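Local coordinates for glucose-6-phosphate dehydrogenase (Trypanosoma cruzi, PDB 5AQ1), which catalyses the NADP-dependent oxidation of glucose 6-phosphate to 6-phosphogluconolactone, the first step of the pentose phosphate pathway, at residues Leu396-Arg399 against Ala405-Leu408. Residues are numbered along the deposited sequence; the frame is centred on the assembly and turned at random.
Sequences LVIR and AMYL
Val397 and Tyr407 face each other as a hydrogen-bonded antiparallel pair, each taking the other's N-H: Val397 N lies 2.8 Å from Tyr407 O, and Tyr407 N lies 2.9 Å from Val397 O. Arg399 and Ala405 form the next hydrogen-bonded pair, two residues nearer the turn, in a hairpin that belongs to the large mixed sheet of the C-terminal domain. Tyr407 illustrates how a side chain can reach back over its partner strand. From its CB, CG is set between the backbone N and the carbonyl carbon (chi1 56°), which lays the ring over the Val397 side chain. CD1 lies near Val397 O; CD2 and then CE2 meet Val397 CB and CG2. Val397 CB is 3.7 Å from the ring centroid, a CH-pi contact over one face. Level with CE2, Tyr407 CE1 touches Val397 CG1 and lies 3.7 Å from Arg399 NH1. CZ and, at the tip, OH both rest on Val397 CG1. Ala405 CB covers a face of the Arg399 guanidinium, whose NE and NH2 donate to the carbonyls of Pro402 and Ser403 in the turn. On the other side of the sheet, Met406 SD sits 4.0 Å from Ile398 CG1. That side is wholly apolar, meeting Met217 and, through Met406 and Leu408, Leu426 and Val230 of a second subunit; the Tyr407 side mixes Val397 and Ala405 with an arginine whose bonds to the turn hold its charge beside the aromatic ring.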
loop_
_atom_site.group_PDB
_atom_site.type_symbol
_atom_site.label_atom_id
_atom_site.label_comp_id
_atom_site.label_asym_id
_atom_site.label_seq_id
_atom_site.Cartn_x
_atom_site.Cartn_y
_atom_site.Cartn_z
ATOM N N LEU B 396 10.234 -12.399 10.075
ATOM C CA LEU B 396 10.471 -13.551 9.223
ATOM C C LEU B 396 11.924 -13.966 9.410
ATOM O O LEU B 396 12.832 -13.152 9.247
ATOM C CB LEU B 396 10.202 -13.225 7.754
ATOM C CG LEU B 396 10.386 -14.377 6.756
ATOM C CD1 LEU B 396 9.423 -15.521 7.040
ATOM C CD2 LEU B 396 10.213 -13.858 5.338
ATOM N N VAL B 397 12.130 -15.227 9.766
ATOM C CA VAL B 397 13.464 -15.755 9.995
ATOM C C VAL B 397 13.761 -16.852 8.982
ATOM O O VAL B 397 13.041 -17.847 8.919
ATOM C CB VAL B 397 13.592 -16.327 11.416
ATOM C CG1 VAL B 397 15.013 -16.805 11.678
ATOM C CG2 VAL B 397 13.175 -15.275 12.437
ATOM N N ILE B 398 14.801 -16.648 8.179
ATOM C CA ILE B 398 15.317 -17.686 7.295
ATOM C C ILE B 398 16.663 -18.137 7.851
ATOM O O ILE B 398 17.609 -17.349 7.892
ATOM C CB ILE B 398 15.501 -17.172 5.855
ATOM C CG1 ILE B 398 14.154 -16.757 5.260
ATOM C CG2 ILE B 398 16.155 -18.238 4.980
ATOM C CD1 ILE B 398 14.276 -15.760 4.129
ATOM N N ARG B 399 16.735 -19.387 8.303
ATOM C CA ARG B 399 17.978 -19.956 8.830
ATOM C C ARG B 399 18.551 -20.947 7.821
ATOM O O ARG B 399 17.952 -21.984 7.559
ATOM C CB ARG B 399 17.734 -20.655 10.174
ATOM C CG ARG B 399 19.015 -21.097 10.863
ATOM C CD ARG B 399 18.773 -21.670 12.247
ATOM N NE ARG B 399 17.998 -22.909 12.199
ATOM C CZ ARG B 399 16.882 -23.155 12.887
ATOM N NH1 ARG B 399 16.367 -22.255 13.720
ATOM N NH2 ARG B 399 16.274 -24.330 12.750
ATOM N N ALA B 405 15.749 -23.867 8.080
ATOM C CA ALA B 405 14.342 -23.623 8.361
ATOM C C ALA B 405 13.926 -22.208 7.979
ATOM O O ALA B 405 14.759 -21.300 7.888
ATOM C CB ALA B 405 14.062 -23.857 9.836
ATOM N N MET B 406 12.629 -22.043 7.745
ATOM C CA MET B 406 12.018 -20.727 7.604
ATOM C C MET B 406 10.847 -20.661 8.581
ATOM O O MET B 406 10.023 -21.578 8.637
ATOM C CB MET B 406 11.535 -20.494 6.167
ATOM C CG MET B 406 10.995 -19.088 5.919
ATOM S SD MET B 406 10.824 -18.623 4.177
ATOM C CE MET B 406 9.471 -19.681 3.678
ATOM N N TYR B 407 10.786 -19.597 9.374
ATOM C CA TYR B 407 9.652 -19.403 10.273
ATOM C C TYR B 407 9.281 -17.938 10.458
ATOM O O TYR B 407 10.122 -17.041 10.325
ATOM C CB TYR B 407 9.878 -20.094 11.629
ATOM C CG TYR B 407 11.135 -19.705 12.380
ATOM C CD1 TYR B 407 12.346 -20.354 12.141
ATOM C CD2 TYR B 407 11.106 -18.720 13.358
ATOM C CE1 TYR B 407 13.496 -20.014 12.842
ATOM C CE2 TYR B 407 12.247 -18.373 14.062
ATOM C CZ TYR B 407 13.437 -19.017 13.804
ATOM O OH TYR B 407 14.564 -18.665 14.510
ATOM N N LEU B 408 8.001 -17.719 10.752
ATOM C CA LEU B 408 7.430 -16.388 10.919
ATOM C C LEU B 408 6.992 -16.193 12.369
ATOM O O LEU B 408 6.045 -16.831 12.834
ATOM C CB LEU B 408 6.238 -16.217 9.978
ATOM C CG LEU B 408 5.475 -14.897 10.048
ATOM C CD1 LEU B 408 6.367 -13.736 9.632
ATOM C CD2 LEU B 408 4.235 -14.980 9.173
#